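Local coordinates for protein amorpha-4,11-diene synthase (Artemisia annua, PDB 4GAX) that acts as a sesquiterpene synthase, a lyase that probably cyclises farnesyl diphosphate with loss of diphosphate, at residues 66-69 with 70-74; 268-271 with 272-276; 346-349 with 350-353; 545-548 with 549-552. All coordinates share one frame; numbering follows the deposited sequence.

All four contacts are local, each within one continuous run of chain. None closes a long loop, and none nests in or crosses another. Contact 1, near the C-terminal end of helix 52-71 in the N-terminal domain, lies against helices 77-89 and 97-111. Contact 2 marks the break between helices 238-269 and 271-274. Contact 3 leads from a loop into helix 351-370. Contacts 2 and 3 touch, with centres about 12 Å apart: Phe269 and Asn274 pack against Pro352 and Ile353. Contact 4 opens helix 547-557 near the C terminus, against helices 282-292 and 519-535. Contacts 1 and 3 are the most widely separated, with centres about 61 Å apart on opposite sides of the chain's centre.

Contact 1: 66-69 with 70-74; sequences LLKE and ALDIP
Asp72 N donates to Lys68 O at 2.9 Å, and Leu71 N makes a bond of the same length to Leu67 O. One residue earlier, Ala70 N reaches Leu66 O at 3.2 Å. These are three consecutive i to i+4 bonds, and all are fairly straight. A weak bond from Ile73 N to Ala70 O follows them.

The side chain of Asp72 lies close to Lys68 without bonding to it. Its CG stands beside the backbone N (chi1 -71°), which sets the carboxylate back toward the preceding turn. Asp72 CG lies 3.2 Å from Lys68 O. The carboxylate oxygens near that carbonyl are acceptors like it and make no bond to it. Asp72 OD2 also lies 3.6 Å from Lys68 CG. The lysine chain runs extended and then bends at its last torsion (chi4 60°). This leaves Lys68 NZ 4.0 Å from Asp72 OD2, too far for a salt bridge, although the opposite charges may still attract.

Glu69 directs its carboxylate elsewhere, and its OE2 is hydrogen-bonded to Gln65. Its backbone O is met by Ile73 CG2 at 3.1 Å. Ala70 CB rests 3.5 Å from Leu66 O.

The apolar side of the turn faces other helices. Leu66, Leu67, Ala70 and Leu71 touch Leu80 or Leu83 of helix 77-89, and Leu71 also meets His102 and His106 of helix 97-111. Leu71 O accepts a hydrogen bond from His77. The arrangement is a turn near the C-terminal end of an amphipathic helix, Lys68 and Asp72 exposed, in the all-helical N-terminal domain of a plant terpene synthase.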
# COMPACT_ATOMS: atom_id res chain seq x y z
N LEU A 66 25.74 -8.79 12.72
CA LEU A 66 25.21 -7.77 13.64
C LEU A 66 23.92 -8.23 14.31
O LEU A 66 23.74 -8.07 15.52
CB LEU A 66 24.93 -6.47 12.89
CG LEU A 66 26.13 -5.67 12.39
CD1 LEU A 66 25.66 -4.41 11.69
CD2 LEU A 66 27.07 -5.34 13.54
N LEU A 67 23.02 -8.80 13.51
CA LEU A 67 21.74 -9.26 14.01
C LEU A 67 21.96 -10.42 14.98
O LEU A 67 21.34 -10.49 16.04
CB LEU A 67 20.84 -9.69 12.84
CG LEU A 67 20.32 -8.54 11.98
CD1 LEU A 67 19.77 -9.11 10.65
CD2 LEU A 67 19.21 -7.80 12.72
N LYS A 68 22.87 -11.32 14.61
CA LYS A 68 23.14 -12.51 15.42
C LYS A 68 23.73 -12.13 16.77
O LYS A 68 23.32 -12.66 17.80
CB LYS A 68 24.11 -13.45 14.67
CG LYS A 68 24.46 -14.70 15.45
CD LYS A 68 25.54 -15.53 14.77
CE LYS A 68 25.77 -16.84 15.50
NZ LYS A 68 24.54 -17.67 15.54
N GLU A 69 24.69 -11.20 16.75
CA GLU A 69 25.37 -10.77 17.98
C GLU A 69 24.41 -10.12 18.96
O GLU A 69 24.49 -10.35 20.18
CB GLU A 69 26.52 -9.82 17.64
CG GLU A 69 27.70 -10.50 16.97
CD GLU A 69 28.74 -9.51 16.47
OE1 GLU A 69 28.47 -8.29 16.49
OE2 GLU A 69 29.84 -9.96 16.07
N ALA A 70 23.51 -9.29 18.43
CA ALA A 70 22.52 -8.60 19.26
C ALA A 70 21.45 -9.57 19.79
O ALA A 70 21.02 -9.47 20.95
CB ALA A 70 21.87 -7.49 18.45
N LEU A 71 21.01 -10.49 18.95
CA LEU A 71 20.04 -11.49 19.36
C LEU A 71 20.58 -12.41 20.44
O LEU A 71 19.87 -12.76 21.39
CB LEU A 71 19.59 -12.31 18.15
CG LEU A 71 18.48 -13.33 18.44
CD1 LEU A 71 17.29 -12.64 19.09
CD2 LEU A 71 18.05 -14.02 17.15
N ASP A 72 21.85 -12.80 20.32
CA ASP A 72 22.43 -13.74 21.29
C ASP A 72 22.60 -13.18 22.71
O ASP A 72 22.84 -13.94 23.64
CB ASP A 72 23.78 -14.27 20.79
CG ASP A 72 23.65 -15.23 19.61
OD1 ASP A 72 22.53 -15.70 19.32
OD2 ASP A 72 24.69 -15.51 18.96
N ILE A 73 22.49 -11.87 22.88
CA ILE A 73 22.65 -11.33 24.24
C ILE A 73 21.50 -10.42 24.66
O ILE A 73 21.30 -9.34 24.08
CB ILE A 73 24.04 -10.70 24.52
CG1 ILE A 73 23.92 -9.59 25.57
CG2 ILE A 73 24.68 -10.20 23.26
CD1 ILE A 73 25.14 -8.72 25.68
N PRO A 74 20.73 -10.88 25.67
CA PRO A 74 19.49 -10.23 26.11
C PRO A 74 19.71 -8.75 26.41
O PRO A 74 18.86 -7.94 26.04
CB PRO A 74 19.12 -11.00 27.38
CG PRO A 74 19.66 -12.38 27.12
CD PRO A 74 20.96 -12.16 26.37

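Contact 2: 268-271 with 272-276; sequences AFDV and KNNAP
Lys272 passes its aliphatic part by the carboxylate of Asp270, with Lys272 CG 4.1 Å from Asp270 OD1. Asn273 bonds twice to this aspartate. Its ND2 reaches Asp270 OD2 at 2.8 Å from the syn side, somewhat out of the carboxylate plane; amide and carboxylate planes are nearly perpendicular (84°). Its backbone N comes to Asp270 O at 3.1 Å from above the carbonyl plane.

Asn274 N binds that same oxygen at 2.9 Å, in the carbonyl plane; the Asn273 bond to it is the more bent. The Asn274 side chain turns back to the first helix. Its ND2 donates to Phe269 O at 2.6 Å, with the oxygen in the amide plane. Asn274 CB lies over one face of the Phe269 ring.

Ala275 N bonds to Val271 O at 2.7 Å. Ala275 CB packs on Val271 CG2 at 3.9 Å and obliquely against the Phe269 ring, which touches Pro352 and Leu314.

Asp270 follows helix 238-269 and takes the N-cap position of helix 271-274, though its side chain makes no capping bond. This is a break between two successive helices, made at a residue with positive phi (58°), where Asn274 satisfies a carbonyl of the first helix.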
# COMPACT_ATOMS: atom_id res chain seq x y z
N ALA A 268 1.72 -1.85 -27.33
CA ALA A 268 1.24 -2.76 -28.37
C ALA A 268 -0.27 -2.65 -28.49
O ALA A 268 -0.83 -2.74 -29.59
CB ALA A 268 1.63 -4.19 -28.04
N PHE A 269 -0.93 -2.47 -27.35
CA PHE A 269 -2.38 -2.38 -27.31
C PHE A 269 -2.90 -1.16 -28.09
O PHE A 269 -4.04 -1.17 -28.61
CB PHE A 269 -2.89 -2.38 -25.87
CG PHE A 269 -4.37 -2.22 -25.75
CD1 PHE A 269 -5.23 -3.14 -26.35
CD2 PHE A 269 -4.92 -1.15 -25.06
CE1 PHE A 269 -6.61 -2.99 -26.27
CE2 PHE A 269 -6.31 -1.00 -24.97
CZ PHE A 269 -7.15 -1.92 -25.58
N ASP A 270 -2.06 -0.13 -28.18
CA ASP A 270 -2.37 1.05 -29.00
C ASP A 270 -3.69 1.66 -28.54
O ASP A 270 -4.66 1.70 -29.29
CB ASP A 270 -2.43 0.66 -30.48
CG ASP A 270 -2.39 1.87 -31.40
OD1 ASP A 270 -1.85 2.92 -30.98
OD2 ASP A 270 -2.88 1.76 -32.54
N VAL A 271 -3.69 2.15 -27.31
CA VAL A 271 -4.91 2.58 -26.63
C VAL A 271 -5.63 3.75 -27.31
O VAL A 271 -6.86 3.79 -27.34
CB VAL A 271 -4.64 2.90 -25.13
CG1 VAL A 271 -3.84 4.19 -24.98
CG2 VAL A 271 -5.94 2.97 -24.34
N LYS A 272 -4.87 4.68 -27.88
CA LYS A 272 -5.49 5.86 -28.47
C LYS A 272 -6.34 5.47 -29.67
O LYS A 272 -7.30 6.15 -30.00
CB LYS A 272 -4.45 6.92 -28.83
CG LYS A 272 -3.49 6.53 -29.95
CD LYS A 272 -2.04 6.75 -29.52
CE LYS A 272 -1.84 8.11 -28.84
NZ LYS A 272 -2.05 9.25 -29.78
N ASN A 273 -6.00 4.35 -30.30
CA ASN A 273 -6.80 3.82 -31.40
C ASN A 273 -7.83 2.77 -30.98
O ASN A 273 -8.95 2.75 -31.48
CB ASN A 273 -5.90 3.25 -32.49
CG ASN A 273 -5.22 4.32 -33.30
OD1 ASN A 273 -5.79 5.39 -33.56
ND2 ASN A 273 -3.98 4.06 -33.71
N ASN A 274 -7.45 1.91 -30.04
CA ASN A 274 -8.28 0.76 -29.69
C ASN A 274 -9.18 0.98 -28.48
O ASN A 274 -10.06 0.16 -28.20
CB ASN A 274 -7.40 -0.48 -29.50
CG ASN A 274 -6.76 -0.93 -30.80
OD1 ASN A 274 -7.45 -1.16 -31.80
ND2 ASN A 274 -5.43 -1.04 -30.81
N ALA A 275 -8.98 2.10 -27.79
CA ALA A 275 -9.87 2.50 -26.70
C ALA A 275 -9.81 4.01 -26.48
O ALA A 275 -9.36 4.47 -25.43
CB ALA A 275 -9.50 1.77 -25.42
N PRO A 276 -10.28 4.79 -27.46
CA PRO A 276 -10.08 6.24 -27.39
C PRO A 276 -10.92 6.90 -26.30
O PRO A 276 -10.69 8.06 -25.92
CB PRO A 276 -10.50 6.72 -28.78
CG PRO A 276 -11.52 5.71 -29.21
CD PRO A 276 -11.08 4.39 -28.64

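Contact 3: 346-349 with 350-353; sequences IPEY and MKPI
The shortest polar bond of the turn runs from Met350 N to Pro347 O, 2.8 Å. Lys351 N follows with a bond to Glu348 O at 3.1 Å. Both are i to i+3 links, and both donors sit above the carbonyl planes. They coil the chain as it enters helix 351-370. The side chains of Glu348 and Lys351 cross obliquely, and Glu348 OE1 and Lys351 NZ form a long salt bridge at 3.8 Å.

Tyr349 and Met350 lie side by side and point the same way. Tyr349 CG sits between its backbone N and carbonyl carbon (chi1 78°), which brings the ring alongside the next residue. Met350 CG lies over the ring face, offset toward the rim on the CE1 side, 3.8 Å from the centroid, as a CH-pi contact. Met350 SD is farther, 4.7 Å from that centroid and oblique, giving a Met-aromatic contact. The sulfur also touches Pro347 CG at 3.6 Å. Ile346 CG2 meets Met350 CB at 3.6 Å.

Tyr349 OH is hydrogen-bonded to Glu327, and its ring meets Tyr322 edge-to-face. Met350 packs on Phe331 of helix 325-337 and on Ile318 of helix 299-322, so the start of helix 351-370 is set against both.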
# COMPACT_ATOMS: atom_id res chain seq x y z
N ILE A 346 -20.26 -9.58 -29.43
CA ILE A 346 -19.88 -8.36 -28.72
C ILE A 346 -19.85 -7.11 -29.61
O ILE A 346 -19.34 -7.16 -30.73
CB ILE A 346 -18.49 -8.56 -28.09
CG1 ILE A 346 -18.54 -9.71 -27.08
CG2 ILE A 346 -17.97 -7.29 -27.46
CD1 ILE A 346 -17.17 -10.07 -26.48
N PRO A 347 -20.39 -5.98 -29.10
CA PRO A 347 -20.32 -4.68 -29.79
C PRO A 347 -18.91 -4.35 -30.30
O PRO A 347 -17.93 -4.54 -29.56
CB PRO A 347 -20.73 -3.69 -28.69
CG PRO A 347 -21.66 -4.48 -27.83
CD PRO A 347 -21.12 -5.89 -27.83
N GLU A 348 -18.81 -3.85 -31.53
CA GLU A 348 -17.53 -3.64 -32.22
C GLU A 348 -16.44 -2.96 -31.39
O GLU A 348 -15.32 -3.47 -31.29
CB GLU A 348 -17.74 -2.87 -33.53
CG GLU A 348 -16.79 -3.26 -34.64
CD GLU A 348 -17.02 -4.68 -35.13
OE1 GLU A 348 -16.07 -5.30 -35.64
OE2 GLU A 348 -18.16 -5.17 -34.99
N TYR A 349 -16.76 -1.82 -30.79
CA TYR A 349 -15.75 -1.09 -30.02
C TYR A 349 -15.25 -1.84 -28.78
O TYR A 349 -14.21 -1.48 -28.22
CB TYR A 349 -16.26 0.30 -29.64
CG TYR A 349 -17.22 0.34 -28.47
CD1 TYR A 349 -16.77 0.59 -27.18
CD2 TYR A 349 -18.58 0.14 -28.66
CE1 TYR A 349 -17.64 0.62 -26.11
CE2 TYR A 349 -19.46 0.18 -27.59
CZ TYR A 349 -18.99 0.42 -26.32
OH TYR A 349 -19.86 0.47 -25.25
N MET A 350 -15.98 -2.87 -28.35
CA MET A 350 -15.58 -3.61 -27.15
C MET A 350 -14.68 -4.80 -27.48
O MET A 350 -14.14 -5.44 -26.58
CB MET A 350 -16.81 -4.10 -26.39
CG MET A 350 -17.63 -2.99 -25.73
SD MET A 350 -19.27 -3.61 -25.30
CE MET A 350 -19.69 -2.49 -23.94
N LYS A 351 -14.53 -5.09 -28.77
CA LYS A 351 -13.72 -6.23 -29.19
C LYS A 351 -12.24 -6.16 -28.76
O LYS A 351 -11.72 -7.13 -28.19
CB LYS A 351 -13.86 -6.49 -30.69
CG LYS A 351 -15.27 -6.92 -31.12
CD LYS A 351 -15.31 -7.37 -32.58
CE LYS A 351 -16.65 -8.04 -32.91
NZ LYS A 351 -16.63 -8.75 -34.22
N PRO A 352 -11.56 -5.01 -28.99
CA PRO A 352 -10.14 -5.01 -28.61
C PRO A 352 -9.91 -5.24 -27.13
O PRO A 352 -8.92 -5.86 -26.73
CB PRO A 352 -9.67 -3.59 -28.99
CG PRO A 352 -10.65 -3.14 -30.06
CD PRO A 352 -11.97 -3.76 -29.66
N ILE A 353 -10.82 -4.74 -26.30
CA ILE A 353 -10.63 -4.81 -24.86
C ILE A 353 -10.93 -6.23 -24.39
O ILE A 353 -10.29 -6.75 -23.48
CB ILE A 353 -11.53 -3.78 -24.12
CG1 ILE A 353 -11.23 -2.36 -24.61
CG2 ILE A 353 -11.31 -3.88 -22.60
CD1 ILE A 353 -11.84 -1.97 -25.99

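Contact 4: 545-548 with 549-552; sequences MGEE and YKNL
Gly546 O accepts from Lys550 N at 2.9 Å in the first turn of helix 547-557, where Gly546 is the N-cap residue. Two more backbone bonds continue the alpha-helical pattern. Asn551 N donates to Glu547 O, and Leu552 N donates to Glu548 O at 3.2 Å.

One charged pair bridges successive turns. Glu547 OE2 and Lys550 NZ form a salt bridge at 3.2 Å, and its hydrogen bond is weak. Glu547 bends at chi2 (88°), which turns its carboxylate toward the lysine one turn on. The lysine chain is bent too, at chi2 and chi3, and touches Trp37.

Apolar contacts join Met545 to the helix. Its CE approaches the Tyr549 ring at the edge, near the ring plane, 3.6 Å from Tyr549 CD2. Met545 SD lies 3.7 Å from Lys550 CG. Met545 is poorly ordered, so these positions are less certain. The Tyr549 ring also meets Phe287 of helix 282-292 edge-to-face and touches Val534 of helix 519-535. Leu552 packs on the same two residues.

The last kind is a side chain bonded to a backbone carbonyl. Asn551 turns its amide back along the helix. Its backbone N and its ND2 reach Glu547 O from opposite faces of the carbonyl plane, with Asn551 N at 2.9 Å and Asn551 ND2 at 3.1 Å, the latter bond almost straight at 172°.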
# COMPACT_ATOMS: atom_id res chain seq x y z
N MET A 545 -3.08 14.88 -12.08
CA MET A 545 -1.95 14.28 -11.39
C MET A 545 -1.28 15.33 -10.53
O MET A 545 -0.57 16.20 -11.03
CB MET A 545 -0.93 13.70 -12.37
CG MET A 545 0.25 13.05 -11.66
SD MET A 545 1.66 12.71 -12.73
CE MET A 545 1.80 10.95 -12.48
N GLY A 546 -1.51 15.24 -9.22
CA GLY A 546 -0.90 16.16 -8.28
C GLY A 546 0.61 16.08 -8.30
O GLY A 546 1.18 15.01 -8.56
N GLU A 547 1.27 17.22 -8.04
CA GLU A 547 2.73 17.27 -7.96
C GLU A 547 3.23 16.28 -6.90
O GLU A 547 4.30 15.68 -7.06
CB GLU A 547 3.19 18.69 -7.61
CG GLU A 547 4.70 18.89 -7.59
CD GLU A 547 5.28 19.27 -8.95
OE1 GLU A 547 6.47 19.66 -9.00
OE2 GLU A 547 4.55 19.17 -9.96
N GLU A 548 2.45 16.12 -5.84
CA GLU A 548 2.80 15.21 -4.76
C GLU A 548 2.96 13.80 -5.34
O GLU A 548 4.01 13.17 -5.18
CB GLU A 548 1.72 15.25 -3.67
CG GLU A 548 2.23 14.98 -2.27
CD GLU A 548 1.24 15.42 -1.18
OE1 GLU A 548 0.12 14.88 -1.12
OE2 GLU A 548 1.60 16.33 -0.39
N TYR A 549 1.94 13.34 -6.05
CA TYR A 549 1.96 12.02 -6.67
C TYR A 549 3.07 11.92 -7.72
O TYR A 549 3.75 10.89 -7.82
CB TYR A 549 0.60 11.71 -7.30
CG TYR A 549 0.45 10.32 -7.87
CD1 TYR A 549 -0.23 9.32 -7.16
CD2 TYR A 549 0.96 10.00 -9.13
CE1 TYR A 549 -0.37 8.04 -7.68
CE2 TYR A 549 0.82 8.73 -9.66
CZ TYR A 549 0.15 7.76 -8.94
OH TYR A 549 0.02 6.50 -9.48
N LYS A 550 3.25 12.98 -8.50
CA LYS A 550 4.24 12.95 -9.57
C LYS A 550 5.65 12.75 -9.02
O LYS A 550 6.44 11.98 -9.57
CB LYS A 550 4.21 14.23 -10.41
CG LYS A 550 4.95 14.09 -11.74
CD LYS A 550 5.66 15.37 -12.13
CE LYS A 550 4.68 16.52 -12.34
NZ LYS A 550 5.39 17.77 -12.74
N ASN A 551 5.98 13.45 -7.94
CA ASN A 551 7.33 13.35 -7.41
C ASN A 551 7.61 12.05 -6.67
O ASN A 551 8.77 11.62 -6.60
CB ASN A 551 7.71 14.57 -6.59
CG ASN A 551 8.12 15.74 -7.46
OD1 ASN A 551 9.30 15.92 -7.78
ND2 ASN A 551 7.14 16.53 -7.88
N LEU A 552 6.57 11.43 -6.13
CA LEU A 552 6.71 10.11 -5.54
C LEU A 552 7.15 9.13 -6.62
O LEU A 552 8.05 8.32 -6.40
CB LEU A 552 5.39 9.63 -4.92
CG LEU A 552 4.88 10.37 -3.67
CD1 LEU A 552 3.55 9.78 -3.22
CD2 LEU A 552 5.89 10.33 -2.53